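Local coordinates for hemolysin activator protein CdiB (Acinetobacter baumannii ACICU, PDB 6WIL), which probably exports its partner CdiA toxin across the outer membrane, as a TpsB transporter of the Omp85 superfamily in contact-dependent growth inhibition, at residues N218-Q229 with D549-Y560. Sequence-based numbering, arbitrary orientation.
Sequences NFNLSVDDSGNQ and DWVTGFSINLSY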
loop_
_atom_site.group_PDB
_atom_site.type_symbol
_atom_site.label_atom_id
_atom_site.label_comp_id
_atom_site.label_asym_id
_atom_site.label_seq_id
_atom_site.Cartn_x
_atom_site.Cartn_y
_atom_site.Cartn_z
ATOM N N ASN A 218 12.754 -15.711 7.607
ATOM C CA ASN A 218 11.382 -16.142 7.822
ATOM C C ASN A 218 10.982 -17.121 6.733
ATOM O O ASN A 218 11.297 -16.920 5.558
ATOM C CB ASN A 218 10.417 -14.949 7.840
ATOM C CG ASN A 218 10.656 -14.032 9.017
ATOM O OD1 ASN A 218 11.611 -13.255 9.028
ATOM N ND2 ASN A 218 9.787 -14.113 10.019
ATOM N N PHE A 219 10.290 -18.181 7.132
ATOM C CA PHE A 219 9.840 -19.213 6.217
ATOM C C PHE A 219 8.323 -19.291 6.242
ATOM O O PHE A 219 7.689 -19.067 7.277
ATOM C CB PHE A 219 10.431 -20.580 6.571
ATOM C CG PHE A 219 11.912 -20.676 6.360
ATOM C CD1 PHE A 219 12.436 -20.835 5.089
ATOM C CD2 PHE A 219 12.782 -20.622 7.435
ATOM C CE1 PHE A 219 13.803 -20.929 4.893
ATOM C CE2 PHE A 219 14.147 -20.716 7.246
ATOM C CZ PHE A 219 14.657 -20.867 5.973
ATOM N N ASN A 220 7.749 -19.604 5.085
ATOM C CA ASN A 220 6.308 -19.785 4.945
ATOM C C ASN A 220 6.077 -20.918 3.958
ATOM O O ASN A 220 6.402 -20.785 2.775
ATOM C CB ASN A 220 5.624 -18.503 4.473
ATOM C CG ASN A 220 5.614 -17.431 5.534
ATOM O OD1 ASN A 220 4.700 -17.366 6.353
ATOM N ND2 ASN A 220 6.637 -16.582 5.531
ATOM N N LEU A 221 5.531 -22.026 4.445
ATOM C CA LEU A 221 5.145 -23.146 3.600
ATOM C C LEU A 221 3.628 -23.237 3.559
ATOM O O LEU A 221 2.974 -23.264 4.607
ATOM C CB LEU A 221 5.748 -24.457 4.102
ATOM C CG LEU A 221 7.274 -24.492 4.055
ATOM C CD1 LEU A 221 7.852 -24.126 5.407
ATOM C CD2 LEU A 221 7.772 -25.850 3.596
ATOM N N SER A 222 3.076 -23.274 2.348
ATOM C CA SER A 222 1.637 -23.320 2.141
ATOM C C SER A 222 1.269 -24.485 1.239
ATOM O O SER A 222 2.008 -24.839 0.316
ATOM C CB SER A 222 1.102 -22.021 1.514
ATOM O OG SER A 222 1.021 -20.982 2.470
ATOM N N VAL A 223 0.108 -25.069 1.514
ATOM C CA VAL A 223 -0.536 -26.023 0.622
ATOM C C VAL A 223 -1.988 -25.598 0.461
ATOM O O VAL A 223 -2.651 -25.253 1.445
ATOM C CB VAL A 223 -0.439 -27.468 1.147
ATOM C CG1 VAL A 223 0.978 -27.991 0.986
ATOM C CG2 VAL A 223 -0.865 -27.537 2.605
ATOM N N ASP A 224 -2.475 -25.604 -0.776
ATOM C CA ASP A 224 -3.854 -25.235 -1.056
ATOM C C ASP A 224 -4.491 -26.282 -1.954
ATOM O O ASP A 224 -3.890 -26.722 -2.939
ATOM C CB ASP A 224 -3.945 -23.850 -1.711
ATOM C CG ASP A 224 -5.366 -23.315 -1.748
ATOM O OD1 ASP A 224 -6.236 -23.960 -2.371
ATOM O OD2 ASP A 224 -5.619 -22.255 -1.139
ATOM N N ASP A 225 -5.717 -26.671 -1.607
ATOM C CA ASP A 225 -6.500 -27.637 -2.372
ATOM C C ASP A 225 -7.866 -27.011 -2.646
ATOM O O ASP A 225 -8.758 -27.044 -1.792
ATOM C CB ASP A 225 -6.616 -28.962 -1.620
ATOM C CG ASP A 225 -7.777 -29.818 -2.099
ATOM O OD1 ASP A 225 -7.994 -29.917 -3.325
ATOM O OD2 ASP A 225 -8.466 -30.407 -1.241
ATOM N N SER A 226 -8.021 -26.430 -3.832
ATOM C CA SER A 226 -9.275 -25.828 -4.255
ATOM C C SER A 226 -9.806 -26.554 -5.482
ATOM O O SER A 226 -9.039 -27.116 -6.269
ATOM C CB SER A 226 -9.104 -24.337 -4.575
ATOM O OG SER A 226 -8.741 -23.601 -3.421
ATOM N N GLY A 227 -11.125 -26.540 -5.635
ATOM C CA GLY A 227 -11.744 -27.114 -6.810
ATOM C C GLY A 227 -13.227 -27.322 -6.587
ATOM O O GLY A 227 -13.790 -26.883 -5.583
ATOM N N ASN A 228 -13.851 -27.985 -7.558
ATOM C CA ASN A 228 -15.221 -28.445 -7.418
ATOM C C ASN A 228 -15.213 -29.886 -6.913
ATOM O O ASN A 228 -14.164 -30.472 -6.635
ATOM C CB ASN A 228 -15.988 -28.303 -8.739
ATOM C CG ASN A 228 -15.322 -29.027 -9.900
ATOM O OD1 ASN A 228 -14.918 -30.183 -9.786
ATOM N ND2 ASN A 228 -15.215 -28.344 -11.030
ATOM N N GLN A 229 -16.404 -30.467 -6.796
ATOM C CA GLN A 229 -16.523 -31.819 -6.268
ATOM C C GLN A 229 -16.016 -32.878 -7.239
ATOM O O GLN A 229 -15.884 -34.042 -6.846
ATOM C CB GLN A 229 -17.977 -32.092 -5.895
ATOM C CG GLN A 229 -18.707 -30.898 -5.273
ATOM C CD GLN A 229 -18.286 -30.613 -3.840
ATOM O OE1 GLN A 229 -18.095 -31.528 -3.041
ATOM N NE2 GLN A 229 -18.149 -29.333 -3.508
ATOM N N ASP A 549 -21.487 -24.562 -10.106
ATOM C CA ASP A 549 -21.346 -25.753 -9.285
ATOM C C ASP A 549 -20.876 -25.368 -7.882
ATOM O O ASP A 549 -20.614 -24.200 -7.582
ATOM C CB ASP A 549 -20.381 -26.731 -9.954
ATOM C CG ASP A 549 -20.744 -28.181 -9.700
ATOM O OD1 ASP A 549 -21.936 -28.531 -9.843
ATOM O OD2 ASP A 549 -19.833 -28.973 -9.380
ATOM N N TRP A 550 -20.782 -26.359 -7.000
ATOM C CA TRP A 550 -20.257 -26.146 -5.658
ATOM C C TRP A 550 -18.741 -26.279 -5.668
ATOM O O TRP A 550 -18.189 -27.180 -6.306
ATOM C CB TRP A 550 -20.859 -27.145 -4.668
ATOM C CG TRP A 550 -22.270 -26.839 -4.288
ATOM C CD1 TRP A 550 -23.398 -27.212 -4.957
ATOM C CD2 TRP A 550 -22.709 -26.100 -3.141
ATOM N NE1 TRP A 550 -24.513 -26.747 -4.302
ATOM C CE2 TRP A 550 -24.116 -26.062 -3.183
ATOM C CE3 TRP A 550 -22.048 -25.464 -2.085
ATOM C CZ2 TRP A 550 -24.874 -25.415 -2.210
ATOM C CZ3 TRP A 550 -22.803 -24.822 -1.120
ATOM C CH2 TRP A 550 -24.200 -24.802 -1.189
ATOM N N VAL A 551 -18.070 -25.373 -4.959
ATOM C CA VAL A 551 -16.615 -25.363 -4.896
ATOM C C VAL A 551 -16.174 -25.381 -3.439
ATOM O O VAL A 551 -16.884 -24.906 -2.546
ATOM C CB VAL A 551 -16.009 -24.146 -5.630
ATOM C CG1 VAL A 551 -16.315 -24.212 -7.118
ATOM C CG2 VAL A 551 -16.525 -22.847 -5.027
ATOM N N THR A 552 -14.991 -25.941 -3.205
ATOM C CA THR A 552 -14.384 -25.969 -1.884
ATOM C C THR A 552 -12.945 -25.483 -1.982
ATOM O O THR A 552 -12.327 -25.516 -3.049
ATOM C CB THR A 552 -14.423 -27.376 -1.263
ATOM O OG1 THR A 552 -14.206 -28.362 -2.282
ATOM C CG2 THR A 552 -15.762 -27.630 -0.590
ATOM N N GLY A 553 -12.422 -25.021 -0.853
ATOM C CA GLY A 553 -11.041 -24.590 -0.787
ATOM C C GLY A 553 -10.450 -24.775 0.594
ATOM O O GLY A 553 -11.067 -24.400 1.593
ATOM N N PHE A 554 -9.256 -25.357 0.663
ATOM C CA PHE A 554 -8.567 -25.602 1.925
ATOM C C PHE A 554 -7.152 -25.059 1.807
ATOM O O PHE A 554 -6.406 -25.464 0.912
ATOM C CB PHE A 554 -8.546 -27.097 2.266
ATOM C CG PHE A 554 -9.914 -27.713 2.403
ATOM C CD1 PHE A 554 -10.572 -28.233 1.298
ATOM C CD2 PHE A 554 -10.538 -27.779 3.640
ATOM C CE1 PHE A 554 -11.829 -28.802 1.421
ATOM C CE2 PHE A 554 -11.797 -28.346 3.771
ATOM C CZ PHE A 554 -12.443 -28.857 2.659
ATOM N N SER A 555 -6.787 -24.144 2.701
ATOM C CA SER A 555 -5.458 -23.549 2.718
ATOM C C SER A 555 -4.813 -23.785 4.075
ATOM O O SER A 555 -5.447 -23.581 5.115
ATOM C CB SER A 555 -5.516 -22.051 2.414
ATOM O OG SER A 555 -6.008 -21.819 1.107
ATOM N N ILE A 556 -3.555 -24.218 4.059
ATOM C CA ILE A 556 -2.772 -24.445 5.267
ATOM C C ILE A 556 -1.424 -23.762 5.089
ATOM O O ILE A 556 -0.748 -23.980 4.080
ATOM C CB ILE A 556 -2.578 -25.948 5.545
ATOM C CG1 ILE A 556 -3.869 -26.579 6.069
ATOM C CG2 ILE A 556 -1.448 -26.161 6.536
ATOM C CD1 ILE A 556 -4.134 -26.279 7.525
ATOM N N ASN A 557 -1.032 -22.941 6.061
ATOM C CA ASN A 557 0.266 -22.282 6.040
ATOM C C ASN A 557 0.978 -22.489 7.373
ATOM O O ASN A 557 0.346 -22.634 8.418
ATOM C CB ASN A 557 0.118 -20.786 5.729
ATOM C CG ASN A 557 1.452 -20.088 5.586
ATOM O OD1 ASN A 557 2.015 -19.603 6.566
ATOM N ND2 ASN A 557 1.968 -20.036 4.364
ATOM N N LEU A 558 2.310 -22.529 7.323
ATOM C CA LEU A 558 3.164 -22.622 8.511
ATOM C C LEU A 558 4.285 -21.607 8.387
ATOM O O LEU A 558 5.080 -21.682 7.447
ATOM C CB LEU A 558 3.740 -24.042 8.686
ATOM C CG LEU A 558 4.915 -24.363 9.637
ATOM C CD1 LEU A 558 4.617 -24.159 11.152
ATOM C CD2 LEU A 558 5.546 -25.777 9.262
ATOM N N SER A 559 4.343 -20.663 9.322
ATOM C CA SER A 559 5.424 -19.690 9.377
ATOM C C SER A 559 6.327 -19.995 10.563
ATOM O O SER A 559 5.850 -20.411 11.621
ATOM C CB SER A 559 4.881 -18.258 9.477
ATOM O OG SER A 559 4.029 -18.118 10.602
ATOM N N TYR A 560 7.634 -19.814 10.373
ATOM C CA TYR A 560 8.606 -20.026 11.441
ATOM C C TYR A 560 9.933 -19.356 11.100
ATOM O O TYR A 560 10.127 -18.878 9.983
ATOM C CB TYR A 560 8.820 -21.521 11.699
ATOM C CG TYR A 560 9.423 -22.280 10.540
ATOM C CD1 TYR A 560 8.621 -22.807 9.539
ATOM C CD2 TYR A 560 10.794 -22.479 10.454
ATOM C CE1 TYR A 560 9.169 -23.504 8.482
ATOM C CE2 TYR A 560 11.352 -23.176 9.399
ATOM C CZ TYR A 560 10.534 -23.686 8.414
ATOM O OH TYR A 560 11.073 -24.382 7.355
#
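The seam of a 16-stranded outer-membrane β-barrel is formed where its first and last strands meet, and here F219 to G227 pair antiparallel with T552 to Y560. Pairs of backbone bonds recur at every second residue, from F219 N to Y560 O (2.9 Å) through V223 and I556 to T552 N and G227 O (2.8 Å). The barrel is thus closed by an unbroken run of main-chain bonds that continues to the C-terminal residue. On the outward surface, F219, L221 and V223 meet Y560 and I556. The Y560 ring leans across toward the first strand, its CG wedged between its own backbone N and carbonyl carbon (chi1 64°). One face receives F219 CB, 3.8 Å from the ring centroid in a CH-pi contact, while L221 CD1 meets the edge at CE1 (3.4 Å). The F219 and Y560 rings, inclined by 26°, are offset enough that little of one lies over the other. V223 CG2 lies beside I556 CB at 3.8 Å. The lumenal surface is mostly polar: N557 ND2 points at S222 OG across the strands, though the modelled separation is implausibly short and the detail of this bond doubtful, and S226 OG reaches the syn lone pair of D224 OD1 (2.7 Å) on its own strand. D224 is paired with R460 in a salt bridge of uncertain geometry, which links the seam to the loop between strands 455-457 and 472-474. Strand 217-228 continues the sheet into 232-243 through bonds such as S222 with N237, and on the other flank F554 and I556 pack on A534 and L532 of strand 530-541.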